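Local coordinates for YfkN protein (Bacillus subtilis subsp. subtilis, PDB 3GVE), which belongs to the calcineurin-like phosphoesterase family and holds a manganese and a magnesium ion side by side in a two-metal centre, at residues 228-233 / 248-253; 17-22 / 214-219; 78-83 / 115-120; 91-96 / 119-124; 151-156 / 161-166. One frame throughout, in Å; residues are numbered along the deposited sequence. Where two conformers were deposited one is given.

The five contacts illustrate how chemistry follows place in a metal-binding alpha/beta fold. Contacts 1 and 2 share the manganese, the magnesium and the water between them, and T217 of contact 2 is bonded to the backbone of 228-233 in contact 1; contact 2 is buried, contact 1 lies nearer the surface. Contacts 3 and 4 both use helix 115-123, share D119 and G120, and are buried and largely apolar. A22 and I92 join contact 4 to the metal-binding loop of contact 2. Contact 5, partly buried and about 35 Å from contact 3 between centres, relies on backbone bonds, and its strand 160-170 neighbours strand 210-215 of contact 2.

Contact 1 of 5, residues 228-233 / 248-253; sequences AENAVF and GHQHGL. With MG (magnesium ion), chain D; MN (manganese (II) ion), chain C.
With CG opposite its backbone N (chi1 -178°) and the rest of its chain extended, E229 stretches out to meet H249, whose CG is likewise opposite the backbone N and carries the imidazole toward 228-233. The two side chains approach at about a right angle. H249 NE2 donates to E229 OE2 over 2.8 Å in an almost straight bond (171°) that lies in the ring plane and takes up the anti lone pair of the carboxylate oxygen. The other ring nitrogen, H249 ND1, binds magnesium at 2.4 Å. The imidazole is therefore held through both nitrogens, with E229 as a second-shell residue that probably limits its rotation about the metal bond.

N230 packs beside this pair. Its OD1 sits at the edge of the imidazole, near the ring plane and 3.3 Å from H249 CD2, while it also accepts a hydrogen bond from G218 N. The same amide packs against that of Q250, with Q250 NE2 3.4 Å from N230 CG and the two planes 37° apart; Q250 finds its strongest polar partner in I219. T217 OG1 is hydrogen-bonded to both E229 O and A231 N, tying down the loop just before helix 232-238.

Two residues on from H249, H251 NE2 binds manganese, and one water bridges the two metals. D64 also bridges them; N108 and H216 complete the protein ligands of magnesium, D19 and H21 those of manganese. G248-H249-Q250-H251 is the GHxH motif of calcineurin-like phosphoesterases, whose two histidines serve different metals.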
# COMPACT_ATOMS: atom_id res chain seq x y z
N ALA A 228 6.76 20.75 -10.58
CA ALA A 228 7.19 19.35 -10.47
C ALA A 228 6.76 18.72 -9.14
O ALA A 228 6.84 19.33 -8.09
CB ALA A 228 8.67 19.25 -10.62
N GLU A 229 6.32 17.47 -9.24
CA GLU A 229 5.91 16.68 -8.09
C GLU A 229 7.08 16.31 -7.19
O GLU A 229 6.96 16.35 -5.97
CB GLU A 229 5.20 15.42 -8.58
CG GLU A 229 4.66 14.51 -7.47
CD GLU A 229 3.84 13.33 -7.99
OE1 GLU A 229 3.42 13.37 -9.15
OE2 GLU A 229 3.63 12.38 -7.23
N ASN A 230 8.20 15.93 -7.82
CA ASN A 230 9.38 15.41 -7.14
C ASN A 230 10.57 16.33 -7.41
O ASN A 230 11.30 16.15 -8.35
CB ASN A 230 9.64 13.96 -7.58
CG ASN A 230 8.59 13.01 -7.03
OD1 ASN A 230 8.41 12.91 -5.83
ND2 ASN A 230 7.88 12.33 -7.91
N ALA A 231 10.72 17.31 -6.54
CA ALA A 231 11.52 18.49 -6.81
C ALA A 231 12.82 18.64 -6.03
O ALA A 231 13.41 19.70 -6.07
CB ALA A 231 10.65 19.76 -6.60
N VAL A 232 13.25 17.61 -5.31
CA VAL A 232 14.46 17.73 -4.48
C VAL A 232 15.72 18.16 -5.26
O VAL A 232 16.50 18.96 -4.79
CB VAL A 232 14.73 16.45 -3.68
CG1 VAL A 232 16.14 16.52 -3.05
CG2 VAL A 232 13.66 16.30 -2.58
N PHE A 233 15.92 17.60 -6.45
CA PHE A 233 17.09 17.98 -7.24
C PHE A 233 17.08 19.49 -7.51
O PHE A 233 18.09 20.14 -7.44
CB PHE A 233 17.13 17.20 -8.56
CG PHE A 233 18.33 17.50 -9.41
CD1 PHE A 233 19.51 16.78 -9.27
CD2 PHE A 233 18.27 18.50 -10.36
CE1 PHE A 233 20.62 17.06 -10.08
CE2 PHE A 233 19.38 18.78 -11.17
CZ PHE A 233 20.54 18.06 -11.03
N GLY A 248 11.05 12.68 0.89
CA GLY A 248 10.08 11.60 1.05
C GLY A 248 9.24 11.43 -0.22
O GLY A 248 9.75 11.60 -1.32
N HIS A 249 7.97 11.13 0.00
CA HIS A 249 6.92 11.03 -0.99
C HIS A 249 7.04 9.78 -1.87
O HIS A 249 6.08 9.08 -2.06
CB HIS A 249 6.82 12.32 -1.81
CG HIS A 249 5.68 12.33 -2.78
ND1 HIS A 249 4.36 12.22 -2.38
CD2 HIS A 249 5.66 12.45 -4.13
CE1 HIS A 249 3.59 12.27 -3.44
NE2 HIS A 249 4.35 12.40 -4.52
N GLN A 250 8.23 9.52 -2.43
CA GLN A 250 8.43 8.41 -3.36
C GLN A 250 8.51 7.03 -2.69
O GLN A 250 8.38 6.02 -3.35
CB GLN A 250 9.69 8.63 -4.20
CG GLN A 250 9.49 9.58 -5.37
CD GLN A 250 10.80 10.01 -6.00
OE1 GLN A 250 11.84 10.03 -5.37
NE2 GLN A 250 10.73 10.40 -7.25
N HIS A 251 8.72 7.01 -1.38
CA HIS A 251 8.86 5.74 -0.66
C HIS A 251 10.12 4.97 -1.11
O HIS A 251 10.19 3.76 -0.96
CB HIS A 251 7.58 4.87 -0.77
CG HIS A 251 6.35 5.45 -0.12
ND1 HIS A 251 5.27 4.67 0.22
CD2 HIS A 251 6.02 6.72 0.22
CE1 HIS A 251 4.34 5.43 0.77
NE2 HIS A 251 4.76 6.68 0.76
N GLY A 252 11.12 5.70 -1.62
CA GLY A 252 12.40 5.13 -2.02
C GLY A 252 13.50 5.30 -0.99
O GLY A 252 13.20 5.66 0.15
N LEU A 253 14.75 5.04 -1.38
CA LEU A 253 15.89 5.16 -0.50
C LEU A 253 16.84 6.20 -1.04
O LEU A 253 17.17 6.17 -2.25
CB LEU A 253 16.64 3.81 -0.38
CG LEU A 253 15.81 2.62 0.10
CD1 LEU A 253 16.75 1.38 0.27
CD2 LEU A 253 15.10 2.90 1.36
MG MG D . 3.28 11.72 -0.27
MN MN C . 3.46 8.46 1.22
O HOH W 1 3.82 9.39 -0.74
O HOH W 2 1.69 7.80 -0.00

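Contact 2 of 5, residues 17-22 / 214-219; sequences TTDIHA and LAHTGI. With MN (manganese (II) ion), chain C; MG (magnesium ion), chain D.
D19 and H216 lie next to each other on one side of the two-metal centre of the calcineurin-like phosphoesterase fold, D19 from the D-x-H motif in the loop after strand 9-17 and H216 from the loop after strand 210-215. The carboxylate and the imidazole meet at a slant, their planes 38° apart. D19 OD1 comes to the edge of the ring, near its plane and 3.4 Å from H216 CE1, while itself binding manganese. H216 NE2 points instead to magnesium, 2.3 Å away, so the two side chains are neighbours that serve different ions.

H216 has its CG opposite the backbone N (chi1 -169°), which carries the ring from just after the strand to the ions. Its ND1 is hydrogen-bonded to N62 O, so a backbone carbonyl on the nitrogen that does not bind metal probably helps to set the ring's rotation. D19 is steadied through its second oxygen: T18 OG1 donates to D19 OD2 over 2.9 Å from above the carboxylate plane, and H249 N also bonds to this oxygen. H21 reaches the same manganese as D19, with H21 NE2 2.2 Å from the ion. The histidines H21 and H216 do not touch, their NE2 atoms being 6.3 Å apart.

H216 is also the centre of an inverse gamma turn, closed by a weak bond from T217 N to A215 O. Between the ions lies one shared water, its oxygen 2.2 Å from manganese and 2.4 Å from magnesium.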
# COMPACT_ATOMS: atom_id res chain seq x y z
N THR A 17 12.01 11.07 10.15
CA THR A 17 11.07 10.03 9.65
C THR A 17 10.30 10.61 8.49
O THR A 17 10.19 11.88 8.32
CB THR A 17 10.14 9.57 10.77
OG1 THR A 17 9.54 10.73 11.41
CG2 THR A 17 10.90 8.78 11.80
N THR A 18 9.79 9.75 7.63
CA THR A 18 8.92 10.18 6.55
C THR A 18 7.94 9.08 6.17
O THR A 18 8.24 7.91 6.30
CB THR A 18 9.74 10.60 5.27
OG1 THR A 18 8.90 11.38 4.39
CG2 THR A 18 10.31 9.38 4.53
N ASP A 19 6.79 9.49 5.66
CA ASP A 19 5.81 8.55 5.12
C ASP A 19 5.48 7.41 6.09
O ASP A 19 5.32 6.27 5.71
CB ASP A 19 6.26 8.05 3.73
CG ASP A 19 6.28 9.16 2.69
OD1 ASP A 19 5.24 9.36 2.03
OD2 ASP A 19 7.33 9.83 2.56
N ILE A 20 5.27 7.73 7.38
CA ILE A 20 4.98 6.76 8.44
C ILE A 20 3.59 6.17 8.20
O ILE A 20 3.36 4.98 8.49
CB ILE A 20 5.10 7.45 9.83
CG1 ILE A 20 6.54 7.71 10.17
CG2 ILE A 20 4.48 6.58 10.90
CD1 ILE A 20 7.37 6.67 10.34
N HIS A 21 2.68 6.98 7.69
CA HIS A 21 1.35 6.58 7.24
C HIS A 21 0.58 5.89 8.37
O HIS A 21 -0.05 4.85 8.19
CB HIS A 21 1.44 5.72 5.97
CG HIS A 21 1.61 6.52 4.71
ND1 HIS A 21 0.62 7.33 4.21
CD2 HIS A 21 2.66 6.65 3.87
CE1 HIS A 21 1.05 7.92 3.11
NE2 HIS A 21 2.28 7.53 2.88
N ALA A 22 0.65 6.50 9.55
CA ALA A 22 -0.14 6.09 10.74
C ALA A 22 0.24 4.73 11.31
O ALA A 22 -0.44 4.20 12.18
CB ALA A 22 -1.66 6.15 10.46
N LEU A 214 12.05 20.40 5.25
CA LEU A 214 11.21 19.23 5.32
C LEU A 214 10.45 19.18 3.99
O LEU A 214 9.36 19.70 3.85
CB LEU A 214 10.30 19.32 6.55
CG LEU A 214 11.06 19.63 7.86
CD1 LEU A 214 10.11 19.74 9.03
CD2 LEU A 214 12.16 18.62 8.17
N ALA A 215 11.10 18.58 3.01
CA ALA A 215 10.62 18.59 1.65
C ALA A 215 9.85 17.32 1.35
O ALA A 215 10.43 16.30 1.07
CB ALA A 215 11.80 18.74 0.69
N HIS A 216 8.53 17.42 1.44
CA HIS A 216 7.69 16.24 1.16
C HIS A 216 7.54 16.12 -0.35
O HIS A 216 6.55 16.50 -0.94
CB HIS A 216 6.32 16.22 1.84
CG HIS A 216 5.66 14.88 1.72
ND1 HIS A 216 5.89 13.86 2.62
CD2 HIS A 216 4.91 14.33 0.73
CE1 HIS A 216 5.27 12.77 2.21
NE2 HIS A 216 4.66 13.03 1.07
N THR A 217 8.59 15.56 -0.93
CA THR A 217 8.76 15.51 -2.38
C THR A 217 10.01 14.67 -2.62
O THR A 217 10.91 14.66 -1.82
CB THR A 217 8.87 16.94 -2.96
OG1 THR A 217 8.90 16.89 -4.39
CG2 THR A 217 10.10 17.69 -2.44
N GLY A 218 10.03 13.95 -3.73
CA GLY A 218 11.10 13.03 -4.04
C GLY A 218 12.15 13.60 -4.96
O GLY A 218 12.24 14.79 -5.18
N ILE A 219 12.92 12.68 -5.52
CA ILE A 219 14.16 12.96 -6.22
C ILE A 219 14.07 12.45 -7.65
O ILE A 219 13.66 11.33 -7.86
CB ILE A 219 15.37 12.24 -5.53
CG1 ILE A 219 15.57 12.77 -4.10
CG2 ILE A 219 16.63 12.36 -6.37
CD1 ILE A 219 16.39 11.84 -3.19
MN MN C . 3.46 8.46 1.22
MG MG D . 3.28 11.72 -0.27
O HOH W 1 3.82 9.39 -0.74
O HOH W 2 1.69 7.80 -0.00

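Contact 3 of 5, residues 78-83 / 115-120; sequences YQKDDI and LDFLDG
The phenyl ring of F117 is the one flat group in this contact, and two side chains of helix 70-85 converge on it obliquely. K80 brings its CG to 4.1 Å from F117 CD1, and I83 sets its CD1 3.8 Å from F117 CE1, so that adjacent ring carbons are each attended by a different neighbour. F117 points its CG away from its own backbone N (chi1 -176°), which swings the ring out from helix 115-123 into the gap between the helices. V76, a turn before K80 on helix 70-85, touches the same phenyl group.

I83 works on two fronts. While its CD1 lies against the ring, its CG2 rests on the backbone of the partner helix, 3.7 Å from G120 C. The K80 chain is extended and turns only at its last torsion; its CG is the methylene that reaches the ring, and NZ ends 4.2 Å from F117 CB.

The segments cross at 67°, their axes 9.0 Å apart at closest, and the backbones draw nearest at I83 and G120, where the CA atoms are 5.1 Å apart. G120 has no side chain, and its CA comes within 3.1 Å of I83 O. The carbonyl oxygens I83 O and G120 O are 3.2 Å apart; as two acceptors they form no bond and probably oppose each other mildly. Cohesion at this crossing thus rests on apolar burial of F117 and I83, with close backbone approach at the glycine, and the charged end of K80 stays at the margin.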
# COMPACT_ATOMS: atom_id res chain seq x y z
N TYR A 78 -13.74 8.57 15.05
CA TYR A 78 -14.14 8.60 16.46
C TYR A 78 -13.79 9.87 17.22
O TYR A 78 -14.39 10.14 18.24
CB TYR A 78 -13.60 7.37 17.20
CG TYR A 78 -14.35 6.11 16.86
CD1 TYR A 78 -15.32 5.59 17.72
CD2 TYR A 78 -14.12 5.45 15.67
CE1 TYR A 78 -16.00 4.43 17.39
CE2 TYR A 78 -14.80 4.32 15.34
CZ TYR A 78 -15.73 3.81 16.21
OH TYR A 78 -16.40 2.68 15.86
N GLN A 79 -12.82 10.64 16.74
CA GLN A 79 -12.33 11.80 17.46
C GLN A 79 -12.30 13.11 16.67
O GLN A 79 -11.71 14.06 17.11
CB GLN A 79 -10.94 11.49 18.02
CG GLN A 79 -10.89 10.17 18.78
CD GLN A 79 -9.60 9.96 19.52
OE1 GLN A 79 -8.64 10.67 19.33
NE2 GLN A 79 -9.58 8.95 20.37
N LYS A 80 -12.96 13.15 15.52
CA LYS A 80 -12.93 14.34 14.68
C LYS A 80 -13.28 15.62 15.43
O LYS A 80 -12.57 16.60 15.35
CB LYS A 80 -13.85 14.18 13.46
CG LYS A 80 -13.82 15.39 12.52
CD LYS A 80 -14.50 15.13 11.19
CE LYS A 80 -14.80 16.43 10.51
NZ LYS A 80 -13.84 16.72 9.43
N ASP A 81 -14.41 15.62 16.12
CA ASP A 81 -14.89 16.85 16.74
C ASP A 81 -13.93 17.38 17.79
O ASP A 81 -13.62 18.56 17.78
CB ASP A 81 -16.30 16.65 17.31
CG ASP A 81 -17.32 16.45 16.23
OD1 ASP A 81 -17.14 17.00 15.13
OD2 ASP A 81 -18.31 15.75 16.47
N ASP A 82 -13.46 16.51 18.67
CA ASP A 82 -12.53 16.93 19.72
C ASP A 82 -11.13 17.27 19.22
O ASP A 82 -10.45 18.11 19.80
CB ASP A 82 -12.46 15.90 20.83
CG ASP A 82 -13.76 15.78 21.59
OD1 ASP A 82 -14.51 16.76 21.63
OD2 ASP A 82 -14.02 14.69 22.10
N ILE A 83 -10.70 16.65 18.13
CA ILE A 83 -9.42 16.99 17.53
C ILE A 83 -9.54 18.38 16.89
O ILE A 83 -8.67 19.22 17.05
CB ILE A 83 -8.95 15.90 16.55
CG1 ILE A 83 -8.52 14.65 17.33
CG2 ILE A 83 -7.81 16.41 15.66
CD1 ILE A 83 -8.26 13.37 16.45
N LEU A 115 -9.51 20.24 5.50
CA LEU A 115 -8.70 21.30 6.10
C LEU A 115 -8.96 21.49 7.60
O LEU A 115 -8.05 21.78 8.33
CB LEU A 115 -8.94 22.62 5.36
CG LEU A 115 -8.36 22.69 3.92
CD1 LEU A 115 -8.93 23.89 3.16
CD2 LEU A 115 -6.83 22.77 3.94
N ASP A 116 -10.20 21.32 8.03
CA ASP A 116 -10.50 21.56 9.44
C ASP A 116 -9.85 20.50 10.34
O ASP A 116 -9.27 20.83 11.35
CB ASP A 116 -12.01 21.61 9.70
CG ASP A 116 -12.68 22.84 9.11
OD1 ASP A 116 -12.00 23.82 8.79
OD2 ASP A 116 -13.91 22.79 8.99
N PHE A 117 -9.94 19.24 9.93
CA PHE A 117 -9.33 18.16 10.69
C PHE A 117 -7.82 18.34 10.75
O PHE A 117 -7.22 18.13 11.78
CB PHE A 117 -9.70 16.80 10.11
CG PHE A 117 -9.19 15.65 10.92
CD1 PHE A 117 -9.79 15.28 12.11
CD2 PHE A 117 -8.09 14.93 10.49
CE1 PHE A 117 -9.32 14.21 12.85
CE2 PHE A 117 -7.64 13.86 11.22
CZ PHE A 117 -8.25 13.51 12.40
N LEU A 118 -7.23 18.78 9.66
CA LEU A 118 -5.79 19.01 9.65
C LEU A 118 -5.41 20.14 10.61
O LEU A 118 -4.44 20.04 11.33
CB LEU A 118 -5.30 19.31 8.22
CG LEU A 118 -3.79 19.54 8.07
CD1 LEU A 118 -3.00 18.39 8.69
CD2 LEU A 118 -3.42 19.72 6.60
N ASP A 119 -6.16 21.24 10.58
CA ASP A 119 -5.91 22.34 11.51
C ASP A 119 -6.02 21.83 12.95
O ASP A 119 -5.21 22.16 13.77
CB ASP A 119 -6.90 23.49 11.30
CG ASP A 119 -6.57 24.35 10.08
OD1 ASP A 119 -5.43 24.39 9.62
OD2 ASP A 119 -7.51 25.01 9.61
N GLY A 120 -7.03 21.02 13.23
CA GLY A 120 -7.21 20.49 14.57
C GLY A 120 -6.07 19.59 14.98
O GLY A 120 -5.62 19.62 16.10

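Contact 4 of 5, residues 91-96 / 119-124; sequences PIISVM and DGTIKG
I93 meets the C-terminal part of helix 115-123 with both of its branches. Its CG1 lies 3.6 Å from T121 CG2 and only slightly farther, 3.7 Å, from T121 O; the terminal CD1 is farther off, 4.1 Å from T121 CG2, the two side chains meeting at a slant. The other branch, I93 CG2, stands opposite the backbone N and presses on the last residue of the partner segment, 3.6 Å from G124 C. With no side chain in the way, the flat peptide surface of G124 receives this methyl directly.

One torsion settles both ends of T121. At chi1 -67° it carries CG2 to I93 and turns OG1 back to F117 O, a turn earlier on the same helix, where the hydroxyl is hydrogen-bonded. T121 is further hemmed in by H90 and by I83 of helix 70-85, so three helices of the calcineurin-like phosphoesterase fold, 70-85, 91-98 and 115-123, come together around this threonine. G124 O is in turn bonded to N97 ND2, which ties G124 to helix 91-98.

Farther out, other residues of helix 91-98 touch further parts of the fold. P91 and V95 lie against I328 of helix 322-340, while V95 and M96, a selenomethionine, touch L40 of helix 40-53. I92 packs on A22, just beyond the manganese ligand H21. K123, pointing away from I93, bonds through NZ to I84 O.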
# COMPACT_ATOMS: atom_id res chain seq x y z
N PRO A 91 -4.16 11.15 18.42
CA PRO A 91 -3.31 10.11 19.03
C PRO A 91 -1.95 9.94 18.35
O PRO A 91 -0.99 9.65 19.03
CB PRO A 91 -4.17 8.85 18.89
CG PRO A 91 -5.54 9.35 18.96
CD PRO A 91 -5.52 10.65 18.19
N ILE A 92 -1.87 10.13 17.04
CA ILE A 92 -0.57 10.06 16.37
C ILE A 92 0.34 11.21 16.84
O ILE A 92 1.51 11.02 17.13
CB ILE A 92 -0.73 10.04 14.85
CG1 ILE A 92 -1.33 8.70 14.43
CG2 ILE A 92 0.61 10.31 14.17
CD1 ILE A 92 -1.70 8.63 12.96
N ILE A 93 -0.23 12.40 16.92
CA ILE A 93 0.48 13.56 17.45
C ILE A 93 0.92 13.34 18.91
O ILE A 93 2.00 13.74 19.28
CB ILE A 93 -0.34 14.86 17.28
CG1 ILE A 93 -0.59 15.13 15.77
CG2 ILE A 93 0.36 16.06 17.96
CD1 ILE A 93 0.70 15.31 14.93
N SER A 94 0.10 12.69 19.73
CA SER A 94 0.55 12.32 21.11
C SER A 94 1.81 11.50 21.10
O SER A 94 2.66 11.70 21.97
CB SER A 94 -0.52 11.58 21.86
OG SER A 94 -1.73 12.32 21.92
N VAL A 95 1.93 10.58 20.15
CA VAL A 95 3.18 9.79 20.05
C VAL A 95 4.38 10.68 19.70
O VAL A 95 5.46 10.60 20.27
CB VAL A 95 3.05 8.65 19.00
CG1 VAL A 95 4.34 7.95 18.80
CG2 VAL A 95 1.98 7.62 19.50
N MSE A 96 4.18 11.57 18.73
CA MSE A 96 5.23 12.49 18.28
C MSE A 96 5.68 13.44 19.41
O MSE A 96 6.84 13.75 19.55
CB MSE A 96 4.78 13.32 17.06
CG MSE A 96 4.14 12.52 15.91
SE MSE A 96 5.13 10.94 15.30
CE MSE A 96 6.29 11.79 13.96
N ASP A 119 -6.16 21.24 10.58
CA ASP A 119 -5.91 22.34 11.51
C ASP A 119 -6.02 21.83 12.95
O ASP A 119 -5.21 22.16 13.77
CB ASP A 119 -6.90 23.49 11.30
CG ASP A 119 -6.57 24.35 10.08
OD1 ASP A 119 -5.43 24.39 9.62
OD2 ASP A 119 -7.51 25.01 9.61
N GLY A 120 -7.03 21.02 13.23
CA GLY A 120 -7.21 20.49 14.57
C GLY A 120 -6.07 19.59 14.98
O GLY A 120 -5.62 19.62 16.10
N THR A 121 -5.59 18.79 14.04
CA THR A 121 -4.47 17.87 14.28
C THR A 121 -3.21 18.64 14.67
O THR A 121 -2.53 18.29 15.61
CB THR A 121 -4.20 17.00 13.03
OG1 THR A 121 -5.29 16.12 12.83
CG2 THR A 121 -2.93 16.16 13.20
N ILE A 122 -2.93 19.71 13.93
CA ILE A 122 -1.77 20.56 14.18
C ILE A 122 -1.83 21.23 15.56
O ILE A 122 -0.81 21.41 16.19
CB ILE A 122 -1.64 21.61 13.03
CG1 ILE A 122 -1.25 20.92 11.73
CG2 ILE A 122 -0.61 22.66 13.37
CD1 ILE A 122 -1.43 21.80 10.48
N LYS A 123 -3.03 21.60 16.01
CA LYS A 123 -3.20 22.32 17.29
C LYS A 123 -2.60 21.60 18.48
O LYS A 123 -2.13 22.21 19.40
CB LYS A 123 -4.69 22.54 17.61
CG LYS A 123 -5.38 23.52 16.72
CD LYS A 123 -6.88 23.61 17.04
CE LYS A 123 -7.56 24.43 15.97
NZ LYS A 123 -8.93 24.75 16.32
N GLY A 124 -2.65 20.28 18.44
CA GLY A 124 -2.16 19.44 19.51
C GLY A 124 -0.64 19.15 19.55
O GLY A 124 -0.18 18.56 20.52

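Contact 5 of 5, residues 151-156 / 161-166; sequences KTLIDE and QKVKVG
Backbone hydrogen bonds carry most of the contact between K151-I154 and Q161-G166. K151 and V163 form a hydrogen-bonded antiparallel pair, K151 N giving to V163 O over 2.8 Å and V163 N returning to K151 O over 2.9 Å. The same double exchange joins L153 and Q161, with Q161 N to L153 O at 2.8 Å. Between them T152 and K162 make the non-hydrogen-bonded pair, where K162 CA offers a weaker CA-H...O contact to K151 O at 3.3 Å.

A polar side-chain bond extends the pairing past the strand end. D155 has its CG in the crowded position between backbone N and carbonyl carbon (chi1 72°), which brings OD2 round to Q161. Q161 NE2 donates to D155 OD2 over 3.0 Å, approaching on the anti side but 30° out of the carboxylate plane. The other oxygen, D155 OD1, takes N157 N and N159 N, so the one carboxylate binds the turn as well as the strand.

Apolar contact lies on the face of L153 and V163: L153 CD1 rests 3.8 Å from V163 CB, the side chains at about a right angle, and K151 CG touches V165 CG2. L153, D155 and Q161 also touch V10 of strand 9-17. On the other face T152 and K162 run side by side toward solvent. This is a beta hairpin of strands 146-154 and 160-170, whose second strand joins the wider sheet by pairing in parallel with strand 210-215.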
# COMPACT_ATOMS: atom_id res chain seq x y z
N LYS A 151 18.98 27.45 19.50
CA LYS A 151 19.41 26.26 20.23
C LYS A 151 20.74 26.50 20.92
O LYS A 151 21.62 27.11 20.34
CB LYS A 151 19.58 25.09 19.24
CG LYS A 151 18.37 24.78 18.39
CD LYS A 151 17.15 24.58 19.24
CE LYS A 151 17.08 23.20 19.77
NZ LYS A 151 15.82 23.06 20.55
N THR A 152 20.91 26.01 22.14
CA THR A 152 22.25 26.09 22.79
C THR A 152 22.87 24.73 22.51
O THR A 152 22.47 23.71 23.06
CB THR A 152 22.14 26.37 24.30
OG1 THR A 152 21.46 27.58 24.56
CG2 THR A 152 23.56 26.45 25.00
N LEU A 153 23.82 24.74 21.61
CA LEU A 153 24.48 23.53 21.20
C LEU A 153 25.83 23.50 21.87
O LEU A 153 26.34 24.51 22.33
CB LEU A 153 24.64 23.53 19.67
CG LEU A 153 23.32 23.48 18.89
CD1 LEU A 153 23.55 23.52 17.39
CD2 LEU A 153 22.47 22.31 19.31
N ILE A 154 26.41 22.32 21.97
CA ILE A 154 27.71 22.18 22.63
C ILE A 154 28.77 21.88 21.56
O ILE A 154 28.64 20.92 20.80
CB ILE A 154 27.69 21.07 23.69
CG1 ILE A 154 26.61 21.34 24.76
CG2 ILE A 154 29.07 20.89 24.31
CD1 ILE A 154 26.81 22.62 25.54
N ASP A 155 29.81 22.69 21.50
CA ASP A 155 30.84 22.47 20.49
C ASP A 155 31.86 21.40 20.89
O ASP A 155 31.73 20.79 21.93
CB ASP A 155 31.49 23.80 20.02
CG ASP A 155 32.41 24.45 21.06
OD1 ASP A 155 32.87 23.77 21.96
OD2 ASP A 155 32.65 25.66 20.94
N GLU A 156 32.85 21.16 20.05
CA GLU A 156 33.80 20.09 20.31
C GLU A 156 34.75 20.38 21.48
O GLU A 156 35.43 19.51 21.96
CB GLU A 156 34.57 19.75 19.04
CG GLU A 156 33.67 19.14 18.00
CD GLU A 156 34.39 18.66 16.77
OE1 GLU A 156 35.37 19.31 16.35
OE2 GLU A 156 33.93 17.64 16.23
N GLN A 161 27.28 27.14 22.24
CA GLN A 161 27.15 27.95 21.04
C GLN A 161 25.67 28.09 20.71
O GLN A 161 24.98 27.11 20.51
CB GLN A 161 27.91 27.33 19.85
CG GLN A 161 29.39 27.12 20.06
CD GLN A 161 30.15 28.42 20.23
OE1 GLN A 161 29.67 29.49 19.89
NE2 GLN A 161 31.35 28.31 20.76
N LYS A 162 25.19 29.31 20.70
CA LYS A 162 23.82 29.58 20.31
C LYS A 162 23.74 29.58 18.80
O LYS A 162 24.42 30.34 18.15
CB LYS A 162 23.37 30.91 20.90
CG LYS A 162 23.28 30.82 22.40
CD LYS A 162 22.55 31.96 22.99
CE LYS A 162 21.91 31.51 24.28
NZ LYS A 162 22.92 31.22 25.30
N VAL A 163 22.92 28.69 18.27
CA VAL A 163 22.73 28.51 16.84
C VAL A 163 21.24 28.56 16.52
O VAL A 163 20.46 27.84 17.12
CB VAL A 163 23.33 27.16 16.37
CG1 VAL A 163 23.16 26.98 14.86
CG2 VAL A 163 24.81 27.08 16.77
N LYS A 164 20.85 29.43 15.60
CA LYS A 164 19.40 29.55 15.24
C LYS A 164 19.12 28.59 14.08
O LYS A 164 19.71 28.68 13.03
CB LYS A 164 19.08 30.94 14.86
CG LYS A 164 18.79 31.86 16.01
CD LYS A 164 18.45 33.31 15.55
CE LYS A 164 18.42 34.25 16.79
NZ LYS A 164 17.61 35.42 16.39
N VAL A 165 18.27 27.61 14.38
CA VAL A 165 17.87 26.59 13.41
C VAL A 165 16.49 26.90 12.91
O VAL A 165 15.54 27.07 13.70
CB VAL A 165 17.89 25.20 14.06
CG1 VAL A 165 17.56 24.07 13.06
CG2 VAL A 165 19.31 24.93 14.63
N GLY A 166 16.35 26.94 11.61
CA GLY A 166 15.09 27.16 10.94
C GLY A 166 14.54 25.92 10.27
O GLY A 166 15.34 25.12 9.74